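Local coordinates for putative uncharacterized protein (Archaeoglobus fulgidus, PDB 4KPP) that probably exchanges protons for calcium ions across the archaeal membrane, as a member of the sodium/calcium exchanger family, at residues A54-M59 against A195-L200; E58-R63 against E203-S208; T101-G106 against I249-S254; A253-E258 against V283-L288. All coordinates share one frame; numbering follows the deposited sequence.

Interaction 1 of 4, residues A54-M59 against A195-L200; sequences AETAEM and AYLCSL
Thr-56 and Cys-198 mark the nearest backbone approach, with CA atoms 6.3 Å apart, where the short segment axes of helices 32-60 and 193-199 pass 9.2 Å from each other at a crossing angle of -49°. No hydrogen bond joins the two segments. The contact is side-chain packing. Thr-56 meets Leu-197 at about a right angle and touches it with both branches. Its OG1 lies 3.3 Å from Leu-197 CD1, and its methyl CG2 is 3.6 Å from Leu-197 CB. The first torsion of Thr-56 sets this up. OG1 stands beside the backbone N (chi1 -56°), where it bonds back to the carbonyl oxygen of Trp-52, while CG2 points away from the backbone N, beside the carbonyl carbon, and lies 4.0 Å from Cys-198 SG. The hydroxyl is thus paired within its own helix although its flank presses on a leucine. Met-59 joins one turn on, its CG 3.7 Å from Cys-198 SG, so the thiol packs against both residues. Replacing Thr-56 by a glycine would probably open a gap beside Leu-197 and Cys-198 and leave the Trp-52 carbonyl without its hydroxyl partner. Helix 202-221 packs alongside, with Arg-205 and Val-209 against Thr-56 and Leu-212 against Leu-197. Ala-54 packs on Phe-213 of the same helix and on Leu-73 of helix 67-73.

Interaction 2 of 4, residues E58-R63 against E203-S208; sequences EMDVPR and ETRRLS
Asp-60 is held by two arginines that are consecutive in the chain, Arg-205 and Arg-206, and their NE atoms reach the same oxygen, OD2, from opposite faces of the carboxylate plane. The three residues form a salt-bridge network. It ties the last turn of helix 32-60 to the early turns of helix 202-221, at the surface of this membrane exchanger. Arg-205 gives the shortest bond, NE to Asp-60 OD2 at 2.7 Å and nearly straight. Its NH2 adds weak bonds to both oxygens. Arg-206 grips side-on with two nitrogens. Its NE reaches Asp-60 OD2 at 3.2 Å and its NH2 reaches Asp-60 OD1 at 3.1 Å, both close to linear. In these three stronger bonds the oxygens lie near the guanidinium planes, but the donors stand well above the plane of the carboxylate. The flat groups are accordingly turned against each other, by 70° for Arg-205 and 47° for Arg-206. The chains arrive differently. Arg-205 bends at chi3 (69°) to bring its NE round to the acid, while Arg-206 runs extended from CG to NE and crosses Asp-60 at about a right angle. Two positive groups around one carboxylate are likely to keep the aspartate ionised. Arg-205 also packs on Leu-200, in the turn before its helix. Val-61, the first residue to leave the helix, finishes the contact with its methyl CG2 3.6 Å from Arg-206 NH2.

Interaction 3 of 4, residues T101-G106 against I249-S254; sequences TANMTG and IAPLAS
Asn-103 swings its CG to the far side of CB from the backbone N (chi1 -177°), and a chi2 of -95° turns the amide so that ND2 arrives beside Ala-250 and Pro-251. ND2 lies 3.6 Å from Ala-250 CB and 3.8 Å from Pro-251 CD. These are van der Waals contacts. The amide slides past the proline ring in the opposite direction, and the ring's CG also meets backbone: Pro-251 CG is 3.9 Å from Asn-103 O and 4.2 Å from Gly-106 C. Gly-106 brings no side chain to this place, and its CA comes within 6.7 Å of Pro-251 CA, the nearest backbone pair. The two short helix axes cross at -50°. Helix 242-267 is kinked here, since the proline nitrogen has no hydrogen to give to the turn before. The contact is fully buried and joins helix 96-127 to helix 242-267, elements from the two separate sodium/calcium exchanger regions of the chain. Asp-82 and Phe-85 of helix 76-91 also pack on Asn-103, and Leu-231 of helix 224-237 lies on Ala-250. No polar bond crosses between the two segments, yet the amide nitrogen is satisfied: ND2 donates to Val-246 O, one turn earlier on helix 242-267. The bond that ties this amide to the helix is thus made just outside the packed patch, and a weak Thr-105 OG1 to Gln-247 OE1 bond joins the same helices.

Interaction 4 of 4, residues A253-E258 against V283-L288; sequences ASESPE and VNQWTL
Glu-255 and Gln-285 reach across from opposite directions and meet through their flat ends. Gln-285 NE2 donates to Glu-255 OE2 at 3.2 Å with an N-H...O angle of 157°. The donor comes to the syn side of the carboxylate, somewhat out of its plane, and the carboxylate and amide planes are 31° apart. The other two oxygens also face each other: Glu-255 OE1 and Gln-285 OE1 are 2.8 Å apart, two acceptors with no hydrogen bond assigned. Glu-255 gets there by folding, its chain bent at chi2 (-74°), whereas Gln-285 runs extended beyond CG. In the next shell, Ser-281 OG is hydrogen-bonded to Gln-285 NE2 and to Glu-258 OE1, so one hydroxyl links the amide to the second glutamate. Glu-258 OE2 lies 2.8 Å from Glu-255 OE2, again an acceptor pair. An alanine in place of Glu-255 would probably leave Gln-285 NE2 with Ser-281 but without its carboxylate partner, and the amide less firmly oriented. Helix 242-267 is kinked around Pro-257, where the nitrogens of residues 257 and 258 lack bonds to the turn before. Such a buried acidic cluster near the chain's centre is consistent with a cation exchanger. The contact joins helix 242-267 to the end of helix 271-285. Helix 96-127 packs Leu-111 against both Glu-255 and Gln-285, and helix 76-91 brings Glu-78 to the same pair.

In the fold
Interactions 1 and 2 sit together at one end of the protein, with centres about 6 Å apart, and both start from the end of helix 32-60. Interaction 1 is partly buried packing, and interaction 2 is charged and at the surface. Arg-205 of interaction 2 also packs on Thr-56 and Leu-197 of interaction 1. Interactions 3 and 4 lie deep in the fold and share helix 242-267; Met-104 CE and Trp-286 CZ3 meet between them at 3.5 Å. Interaction 3 packs apolar groups around an amide, while interaction 4 at the chain's centre is polar and acidic. The centres of interactions 2 and 3 are about 32 Å apart.

Interaction 1 of 4, residues A54-M59 against A195-L200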
loop_
_atom_site.group_PDB
_atom_site.type_symbol
_atom_site.label_atom_id
_atom_site.label_comp_id
_atom_site.label_asym_id
_atom_site.label_seq_id
_atom_site.Cartn_x
_atom_site.Cartn_y
_atom_site.Cartn_z
ATOM N N ALA A 54 -5.690 14.980 0.267
ATOM C CA ALA A 54 -5.883 14.337 1.563
ATOM C C ALA A 54 -5.140 15.069 2.672
ATOM O O ALA A 54 -5.599 15.117 3.809
ATOM C CB ALA A 54 -5.445 12.883 1.503
ATOM N N GLU A 55 -3.987 15.636 2.333
ATOM C CA GLU A 55 -3.156 16.336 3.307
ATOM C C GLU A 55 -3.738 17.696 3.675
ATOM O O GLU A 55 -3.559 18.173 4.795
ATOM C CB GLU A 55 -1.727 16.490 2.780
ATOM C CG GLU A 55 -0.932 15.196 2.779
ATOM C CD GLU A 55 0.366 15.302 2.004
ATOM O OE1 GLU A 55 0.485 16.212 1.154
ATOM O OE2 GLU A 55 1.268 14.472 2.243
ATOM N N THR A 56 -4.430 18.314 2.726
ATOM C CA THR A 56 -5.102 19.580 2.972
ATOM C C THR A 56 -6.312 19.352 3.869
ATOM O O THR A 56 -6.543 20.098 4.824
ATOM C CB THR A 56 -5.566 20.221 1.658
ATOM O OG1 THR A 56 -4.442 20.381 0.788
ATOM C CG2 THR A 56 -6.199 21.577 1.916
ATOM N N ALA A 57 -7.074 18.309 3.555
ATOM C CA ALA A 57 -8.239 17.932 4.346
ATOM C C ALA A 57 -7.834 17.531 5.760
ATOM O O ALA A 57 -8.584 17.743 6.717
ATOM C CB ALA A 57 -9.001 16.796 3.664
ATOM N N GLU A 58 -6.644 16.951 5.889
ATOM C CA GLU A 58 -6.140 16.522 7.189
ATOM C C GLU A 58 -5.764 17.718 8.060
ATOM O O GLU A 58 -5.998 17.716 9.268
ATOM C CB GLU A 58 -4.938 15.589 7.026
ATOM C CG GLU A 58 -4.419 15.016 8.337
ATOM C CD GLU A 58 -3.202 14.132 8.150
ATOM O OE1 GLU A 58 -2.685 14.067 7.015
ATOM O OE2 GLU A 58 -2.761 13.505 9.137
ATOM N N MET A 59 -5.179 18.737 7.439
ATOM C CA MET A 59 -4.825 19.962 8.145
ATOM C C MET A 59 -6.090 20.741 8.494
ATOM O O MET A 59 -6.177 21.381 9.543
ATOM C CB MET A 59 -3.895 20.820 7.285
ATOM C CG MET A 59 -3.396 22.085 7.967
ATOM S SD MET A 59 -2.350 21.746 9.402
ATOM C CE MET A 59 -1.865 23.406 9.871
ATOM N N ALA A 195 0.016 23.529 1.483
ATOM C CA ALA A 195 0.171 24.814 2.162
ATOM C C ALA A 195 -0.529 25.931 1.389
ATOM O O ALA A 195 -1.132 26.823 1.981
ATOM C CB ALA A 195 1.643 25.139 2.368
ATOM N N TYR A 196 -0.444 25.875 0.066
ATOM C CA TYR A 196 -1.149 26.825 -0.788
ATOM C C TYR A 196 -2.658 26.618 -0.714
ATOM O O TYR A 196 -3.425 27.581 -0.707
ATOM C CB TYR A 196 -0.665 26.708 -2.236
ATOM C CG TYR A 196 -1.655 27.197 -3.276
ATOM C CD1 TYR A 196 -2.038 28.534 -3.337
ATOM C CD2 TYR A 196 -2.191 26.323 -4.212
ATOM C CE1 TYR A 196 -2.934 28.980 -4.292
ATOM C CE2 TYR A 196 -3.086 26.758 -5.171
ATOM C CZ TYR A 196 -3.453 28.084 -5.207
ATOM O OH TYR A 196 -4.344 28.513 -6.163
ATOM N N LEU A 197 -3.084 25.361 -0.658
ATOM C CA LEU A 197 -4.504 25.056 -0.541
ATOM C C LEU A 197 -5.053 25.504 0.814
ATOM O O LEU A 197 -6.181 25.984 0.908
ATOM C CB LEU A 197 -4.764 23.567 -0.779
ATOM C CG LEU A 197 -4.456 23.076 -2.196
ATOM C CD1 LEU A 197 -4.643 21.570 -2.313
ATOM C CD2 LEU A 197 -5.312 23.813 -3.223
ATOM N N CYS A 198 -4.244 25.365 1.860
ATOM C CA CYS A 198 -4.638 25.816 3.193
ATOM C C CYS A 198 -4.686 27.338 3.314
ATOM O O CYS A 198 -5.298 27.871 4.238
ATOM C CB CYS A 198 -3.708 25.234 4.263
ATOM S SG CYS A 198 -3.995 23.490 4.635
ATOM N N SER A 199 -4.041 28.035 2.382
ATOM C CA SER A 199 -3.998 29.494 2.418
ATOM C C SER A 199 -5.307 30.107 1.925
ATOM O O SER A 199 -5.627 31.250 2.243
ATOM C CB SER A 199 -2.831 30.022 1.583
ATOM O OG SER A 199 -3.072 29.851 0.197
ATOM N N LEU A 200 -6.056 29.335 1.148
ATOM C CA LEU A 200 -7.319 29.799 0.585
ATOM C C LEU A 200 -8.423 29.826 1.637
ATOM O O LEU A 200 -8.387 29.059 2.602
ATOM C CB LEU A 200 -7.735 28.892 -0.573
ATOM C CG LEU A 200 -6.683 28.715 -1.666
ATOM C CD1 LEU A 200 -7.174 27.745 -2.727
ATOM C CD2 LEU A 200 -6.321 30.059 -2.281
#

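Interaction 2 of 4, residues E58-R63 against E203-S208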
loop_
_atom_site.group_PDB
_atom_site.type_symbol
_atom_site.label_atom_id
_atom_site.label_comp_id
_atom_site.label_asym_id
_atom_site.label_seq_id
_atom_site.Cartn_x
_atom_site.Cartn_y
_atom_site.Cartn_z
ATOM N N GLU A 58 -6.644 16.951 5.889
ATOM C CA GLU A 58 -6.140 16.522 7.189
ATOM C C GLU A 58 -5.764 17.718 8.060
ATOM O O GLU A 58 -5.998 17.716 9.268
ATOM C CB GLU A 58 -4.938 15.589 7.026
ATOM C CG GLU A 58 -4.419 15.016 8.337
ATOM C CD GLU A 58 -3.202 14.132 8.150
ATOM O OE1 GLU A 58 -2.685 14.067 7.015
ATOM O OE2 GLU A 58 -2.761 13.505 9.137
ATOM N N MET A 59 -5.179 18.737 7.439
ATOM C CA MET A 59 -4.825 19.962 8.145
ATOM C C MET A 59 -6.090 20.741 8.494
ATOM O O MET A 59 -6.177 21.381 9.543
ATOM C CB MET A 59 -3.895 20.820 7.285
ATOM C CG MET A 59 -3.396 22.085 7.967
ATOM S SD MET A 59 -2.350 21.746 9.402
ATOM C CE MET A 59 -1.865 23.406 9.871
ATOM N N ASP A 60 -7.070 20.668 7.598
ATOM C CA ASP A 60 -8.341 21.365 7.751
ATOM C C ASP A 60 -9.151 20.765 8.900
ATOM O O ASP A 60 -9.393 21.424 9.909
ATOM C CB ASP A 60 -9.131 21.270 6.443
ATOM C CG ASP A 60 -10.129 22.397 6.270
ATOM O OD1 ASP A 60 -10.595 22.961 7.283
ATOM O OD2 ASP A 60 -10.450 22.717 5.109
ATOM N N VAL A 61 -9.570 19.512 8.737
ATOM C CA VAL A 61 -10.338 18.811 9.764
ATOM C C VAL A 61 -9.627 17.516 10.165
ATOM O O VAL A 61 -9.867 16.460 9.579
ATOM C CB VAL A 61 -11.783 18.501 9.291
ATOM C CG1 VAL A 61 -12.584 17.833 10.403
ATOM C CG2 VAL A 61 -12.483 19.776 8.826
ATOM N N PRO A 62 -8.733 17.604 11.159
ATOM C CA PRO A 62 -7.911 16.479 11.622
ATOM C C PRO A 62 -8.727 15.301 12.150
ATOM O O PRO A 62 -8.296 14.156 12.014
ATOM C CB PRO A 62 -7.093 17.094 12.765
ATOM C CG PRO A 62 -7.051 18.551 12.459
ATOM C CD PRO A 62 -8.381 18.860 11.843
ATOM N N ARG A 63 -9.885 15.581 12.743
ATOM C CA ARG A 63 -10.706 14.549 13.373
ATOM C C ARG A 63 -11.366 13.617 12.359
ATOM O O ARG A 63 -11.758 12.498 12.697
ATOM C CB ARG A 63 -11.783 15.173 14.266
ATOM C CG ARG A 63 -11.276 15.794 15.564
ATOM C CD ARG A 63 -10.657 17.167 15.337
ATOM N NE ARG A 63 -11.453 17.981 14.422
ATOM C CZ ARG A 63 -11.164 19.235 14.092
ATOM N NH1 ARG A 63 -10.097 19.830 14.608
ATOM N NH2 ARG A 63 -11.945 19.899 13.248
ATOM N N GLU A 203 -14.346 27.867 2.134
ATOM C CA GLU A 203 -15.195 27.269 1.102
ATOM C C GLU A 203 -14.465 27.060 -0.222
ATOM O O GLU A 203 -14.716 26.083 -0.922
ATOM C CB GLU A 203 -16.475 28.081 0.885
ATOM C CG GLU A 203 -17.480 27.970 2.025
ATOM C CD GLU A 203 -18.845 28.524 1.664
ATOM O OE1 GLU A 203 -19.308 28.270 0.533
ATOM O OE2 GLU A 203 -19.453 29.220 2.504
ATOM N N THR A 204 -13.566 27.977 -0.562
ATOM C CA THR A 204 -12.769 27.840 -1.777
ATOM C C THR A 204 -11.751 26.722 -1.605
ATOM O O THR A 204 -11.526 25.932 -2.521
ATOM C CB THR A 204 -12.040 29.149 -2.132
ATOM O OG1 THR A 204 -12.996 30.206 -2.271
ATOM C CG2 THR A 204 -11.269 28.995 -3.437
ATOM N N ARG A 205 -11.140 26.659 -0.425
ATOM C CA ARG A 205 -10.205 25.585 -0.101
ATOM C C ARG A 205 -10.863 24.215 -0.212
ATOM O O ARG A 205 -10.330 23.316 -0.859
ATOM C CB ARG A 205 -9.634 25.756 1.310
ATOM C CG ARG A 205 -8.854 24.537 1.786
ATOM C CD ARG A 205 -8.183 24.750 3.131
ATOM N NE ARG A 205 -9.140 24.852 4.227
ATOM C CZ ARG A 205 -9.361 25.962 4.926
ATOM N NH1 ARG A 205 -8.689 27.069 4.645
ATOM N NH2 ARG A 205 -10.249 25.961 5.910
ATOM N N ARG A 206 -12.021 24.062 0.420
ATOM C CA ARG A 206 -12.700 22.773 0.456
ATOM C C ARG A 206 -13.290 22.378 -0.899
ATOM O O ARG A 206 -13.266 21.205 -1.269
ATOM C CB ARG A 206 -13.756 22.744 1.563
ATOM C CG ARG A 206 -13.155 22.843 2.961
ATOM C CD ARG A 206 -14.199 22.671 4.055
ATOM N NE ARG A 206 -13.609 22.773 5.389
ATOM C CZ ARG A 206 -14.311 22.888 6.513
ATOM N NH1 ARG A 206 -15.636 22.921 6.468
ATOM N NH2 ARG A 206 -13.689 22.977 7.680
ATOM N N LEU A 207 -13.804 23.358 -1.637
ATOM C CA LEU A 207 -14.283 23.121 -2.997
ATOM C C LEU A 207 -13.154 22.600 -3.870
ATOM O O LEU A 207 -13.347 21.697 -4.687
ATOM C CB LEU A 207 -14.835 24.408 -3.612
ATOM C CG LEU A 207 -16.297 24.757 -3.339
ATOM C CD1 LEU A 207 -16.618 26.150 -3.859
ATOM C CD2 LEU A 207 -17.213 23.721 -3.965
ATOM N N SER A 208 -11.974 23.184 -3.685
ATOM C CA SER A 208 -10.810 22.857 -4.494
ATOM C C SER A 208 -10.355 21.416 -4.303
ATOM O O SER A 208 -10.136 20.701 -5.277
ATOM C CB SER A 208 -9.662 23.826 -4.199
ATOM O OG SER A 208 -9.954 25.122 -4.693
#

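Interaction 3 of 4, residues T101-G106 against I249-S254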
loop_
_atom_site.group_PDB
_atom_site.type_symbol
_atom_site.label_atom_id
_atom_site.label_comp_id
_atom_site.label_asym_id
_atom_site.label_seq_id
_atom_site.Cartn_x
_atom_site.Cartn_y
_atom_site.Cartn_z
ATOM N N THR A 101 -4.572 -12.182 -6.566
ATOM C CA THR A 101 -3.792 -12.513 -5.381
ATOM C C THR A 101 -2.309 -12.210 -5.584
ATOM O O THR A 101 -1.634 -11.739 -4.669
ATOM C CB THR A 101 -3.980 -13.978 -4.966
ATOM O OG1 THR A 101 -5.381 -14.258 -4.847
ATOM C CG2 THR A 101 -3.298 -14.237 -3.631
ATOM N N ALA A 102 -1.814 -12.471 -6.790
ATOM C CA ALA A 102 -0.424 -12.178 -7.130
ATOM C C ALA A 102 -0.120 -10.685 -7.019
ATOM O O ALA A 102 0.940 -10.299 -6.534
ATOM C CB ALA A 102 -0.094 -12.688 -8.529
ATOM N N ASN A 103 -1.050 -9.851 -7.472
ATOM C CA ASN A 103 -0.876 -8.401 -7.403
ATOM C C ASN A 103 -0.895 -7.899 -5.962
ATOM O O ASN A 103 -0.136 -7.003 -5.589
ATOM C CB ASN A 103 -1.951 -7.691 -8.230
ATOM C CG ASN A 103 -1.772 -6.185 -8.251
ATOM O OD1 ASN A 103 -2.377 -5.465 -7.456
ATOM N ND2 ASN A 103 -0.938 -5.701 -9.165
ATOM N N MET A 104 -1.767 -8.493 -5.157
ATOM C CA MET A 104 -1.901 -8.130 -3.753
ATOM C C MET A 104 -0.648 -8.496 -2.960
ATOM O O MET A 104 -0.155 -7.707 -2.152
ATOM C CB MET A 104 -3.116 -8.839 -3.158
ATOM C CG MET A 104 -3.519 -8.352 -1.783
ATOM S SD MET A 104 -3.568 -9.707 -0.598
ATOM C CE MET A 104 -1.846 -9.862 -0.211
ATOM N N THR A 105 -0.147 -9.706 -3.181
ATOM C CA THR A 105 1.044 -10.176 -2.485
ATOM C C THR A 105 2.272 -9.406 -2.959
ATOM O O THR A 105 3.172 -9.099 -2.172
ATOM C CB THR A 105 1.262 -11.688 -2.689
ATOM O OG1 THR A 105 1.246 -11.991 -4.089
ATOM C CG2 THR A 105 0.166 -12.487 -1.987
ATOM N N GLY A 106 2.297 -9.087 -4.249
ATOM C CA GLY A 106 3.363 -8.279 -4.805
ATOM C C GLY A 106 3.417 -6.914 -4.149
ATOM O O GLY A 106 4.486 -6.447 -3.751
ATOM N N ILE A 249 5.667 -5.263 -11.584
ATOM C CA ILE A 249 5.633 -4.009 -12.329
ATOM C C ILE A 249 4.422 -3.156 -11.965
ATOM O O ILE A 249 4.559 -1.964 -11.699
ATOM C CB ILE A 249 5.683 -4.236 -13.851
ATOM C CG1 ILE A 249 6.960 -4.986 -14.230
ATOM C CG2 ILE A 249 5.629 -2.908 -14.589
ATOM C CD1 ILE A 249 7.100 -5.233 -15.717
ATOM N N ALA A 250 3.243 -3.769 -11.944
ATOM C CA ALA A 250 2.015 -3.047 -11.612
ATOM C C ALA A 250 2.018 -2.386 -10.222
ATOM O O ALA A 250 1.629 -1.227 -10.100
ATOM C CB ALA A 250 0.776 -3.937 -11.803
ATOM N N PRO A 251 2.444 -3.112 -9.171
ATOM C CA PRO A 251 2.477 -2.425 -7.874
ATOM C C PRO A 251 3.545 -1.336 -7.814
ATOM O O PRO A 251 3.388 -0.369 -7.066
ATOM C CB PRO A 251 2.820 -3.547 -6.889
ATOM C CG PRO A 251 2.392 -4.786 -7.565
ATOM C CD PRO A 251 2.680 -4.559 -9.016
ATOM N N LEU A 252 4.614 -1.493 -8.590
ATOM C CA LEU A 252 5.684 -0.502 -8.617
ATOM C C LEU A 252 5.122 0.845 -9.050
ATOM O O LEU A 252 5.481 1.884 -8.504
ATOM C CB LEU A 252 6.804 -0.938 -9.563
ATOM C CG LEU A 252 8.156 -0.257 -9.338
ATOM C CD1 LEU A 252 8.783 -0.716 -8.027
ATOM C CD2 LEU A 252 9.099 -0.505 -10.506
ATOM N N ALA A 253 4.218 0.816 -10.022
ATOM C CA ALA A 253 3.577 2.032 -10.502
ATOM C C ALA A 253 2.545 2.559 -9.508
ATOM O O ALA A 253 2.209 3.744 -9.518
ATOM C CB ALA A 253 2.933 1.788 -11.858
ATOM N N SER A 254 2.041 1.674 -8.651
ATOM C CA SER A 254 1.019 2.052 -7.681
ATOM C C SER A 254 1.633 2.527 -6.363
ATOM O O SER A 254 1.073 3.388 -5.686
ATOM C CB SER A 254 0.058 0.882 -7.425
ATOM O OG SER A 254 -0.586 0.462 -8.619
#

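Interaction 4 of 4, residues A253-E258 against V283-L288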
loop_
_atom_site.group_PDB
_atom_site.type_symbol
_atom_site.label_atom_id
_atom_site.label_comp_id
_atom_site.label_asym_id
_atom_site.label_seq_id
_atom_site.Cartn_x
_atom_site.Cartn_y
_atom_site.Cartn_z
ATOM N N ALA A 253 4.218 0.816 -10.022
ATOM C CA ALA A 253 3.577 2.032 -10.502
ATOM C C ALA A 253 2.545 2.559 -9.508
ATOM O O ALA A 253 2.209 3.744 -9.518
ATOM C CB ALA A 253 2.933 1.788 -11.858
ATOM N N SER A 254 2.041 1.674 -8.651
ATOM C CA SER A 254 1.019 2.052 -7.681
ATOM C C SER A 254 1.633 2.527 -6.363
ATOM O O SER A 254 1.073 3.388 -5.686
ATOM C CB SER A 254 0.058 0.882 -7.425
ATOM O OG SER A 254 -0.586 0.462 -8.619
ATOM N N GLU A 255 2.784 1.962 -6.006
ATOM C CA GLU A 255 3.426 2.272 -4.732
ATOM C C GLU A 255 4.489 3.367 -4.859
ATOM O O GLU A 255 4.988 3.875 -3.853
ATOM C CB GLU A 255 4.041 1.009 -4.119
ATOM C CG GLU A 255 3.076 -0.164 -3.951
ATOM C CD GLU A 255 2.085 0.029 -2.813
ATOM O OE1 GLU A 255 0.878 -0.204 -3.040
ATOM O OE2 GLU A 255 2.509 0.396 -1.694
ATOM N N SER A 256 4.835 3.727 -6.091
ATOM C CA SER A 256 5.817 4.789 -6.338
ATOM C C SER A 256 5.458 6.180 -5.786
ATOM O O SER A 256 6.304 6.820 -5.157
ATOM C CB SER A 256 6.168 4.886 -7.827
ATOM O OG SER A 256 6.908 3.754 -8.246
ATOM N N PRO A 257 4.224 6.668 -6.037
ATOM C CA PRO A 257 3.889 7.994 -5.503
ATOM C C PRO A 257 3.981 8.036 -3.984
ATOM O O PRO A 257 4.420 9.038 -3.417
ATOM C CB PRO A 257 2.435 8.190 -5.942
ATOM C CG PRO A 257 2.305 7.355 -7.169
ATOM C CD PRO A 257 3.146 6.144 -6.900
ATOM N N GLU A 258 3.572 6.947 -3.344
ATOM C CA GLU A 258 3.670 6.809 -1.896
ATOM C C GLU A 258 5.126 6.839 -1.440
ATOM O O GLU A 258 5.455 7.444 -0.419
ATOM C CB GLU A 258 3.021 5.499 -1.457
ATOM C CG GLU A 258 3.282 5.121 -0.014
ATOM C CD GLU A 258 3.224 3.625 0.198
ATOM O OE1 GLU A 258 2.960 3.188 1.337
ATOM O OE2 GLU A 258 3.448 2.885 -0.781
ATOM N N VAL A 283 -0.543 -1.862 6.872
ATOM C CA VAL A 283 -1.728 -2.327 7.591
ATOM C C VAL A 283 -2.947 -2.457 6.675
ATOM O O VAL A 283 -3.567 -3.520 6.624
ATOM C CB VAL A 283 -2.074 -1.422 8.802
ATOM C CG1 VAL A 283 -3.340 -1.912 9.498
ATOM C CG2 VAL A 283 -0.916 -1.379 9.781
ATOM N N ASN A 284 -3.292 -1.394 5.947
ATOM C CA ASN A 284 -4.476 -1.459 5.084
ATOM C C ASN A 284 -4.319 -2.436 3.919
ATOM O O ASN A 284 -5.269 -3.130 3.548
ATOM C CB ASN A 284 -4.945 -0.071 4.605
ATOM C CG ASN A 284 -4.082 0.506 3.497
ATOM O OD1 ASN A 284 -4.136 0.057 2.352
ATOM N ND2 ASN A 284 -3.309 1.534 3.825
ATOM N N GLN A 285 -3.116 -2.505 3.357
ATOM C CA GLN A 285 -2.869 -3.410 2.240
ATOM C C GLN A 285 -2.853 -4.871 2.687
ATOM O O GLN A 285 -3.031 -5.782 1.879
ATOM C CB GLN A 285 -1.580 -3.034 1.502
ATOM C CG GLN A 285 -1.693 -1.705 0.763
ATOM C CD GLN A 285 -0.441 -1.336 -0.003
ATOM O OE1 GLN A 285 -0.150 -1.911 -1.049
ATOM N NE2 GLN A 285 0.304 -0.364 0.513
ATOM N N TRP A 286 -2.662 -5.081 3.984
ATOM C CA TRP A 286 -2.599 -6.426 4.538
ATOM C C TRP A 286 -3.889 -6.747 5.292
ATOM O O TRP A 286 -3.986 -7.765 5.973
ATOM C CB TRP A 286 -1.369 -6.558 5.443
ATOM C CG TRP A 286 -0.979 -7.957 5.826
ATOM C CD1 TRP A 286 -0.660 -8.398 7.079
ATOM C CD2 TRP A 286 -0.848 -9.093 4.957
ATOM N NE1 TRP A 286 -0.345 -9.733 7.046
ATOM C CE2 TRP A 286 -0.453 -10.185 5.757
ATOM C CE3 TRP A 286 -1.029 -9.296 3.584
ATOM C CZ2 TRP A 286 -0.237 -11.457 5.231
ATOM C CZ3 TRP A 286 -0.815 -10.561 3.066
ATOM C CH2 TRP A 286 -0.422 -11.624 3.887
ATOM N N THR A 287 -4.878 -5.866 5.155
ATOM C CA THR A 287 -6.198 -6.067 5.752
ATOM C C THR A 287 -7.318 -5.713 4.772
ATOM O O THR A 287 -7.932 -6.598 4.177
ATOM C CB THR A 287 -6.388 -5.249 7.056
ATOM O OG1 THR A 287 -6.091 -3.866 6.816
ATOM C CG2 THR A 287 -5.481 -5.778 8.167
ATOM N N LEU A 288 -7.570 -4.415 4.611
ATOM C CA LEU A 288 -8.633 -3.924 3.734
ATOM C C LEU A 288 -8.494 -4.415 2.291
ATOM O O LEU A 288 -9.488 -4.750 1.644
ATOM C CB LEU A 288 -8.690 -2.392 3.762
ATOM C CG LEU A 288 -9.809 -1.750 2.933
ATOM C CD1 LEU A 288 -11.182 -2.040 3.535
ATOM C CD2 LEU A 288 -9.589 -0.253 2.780
#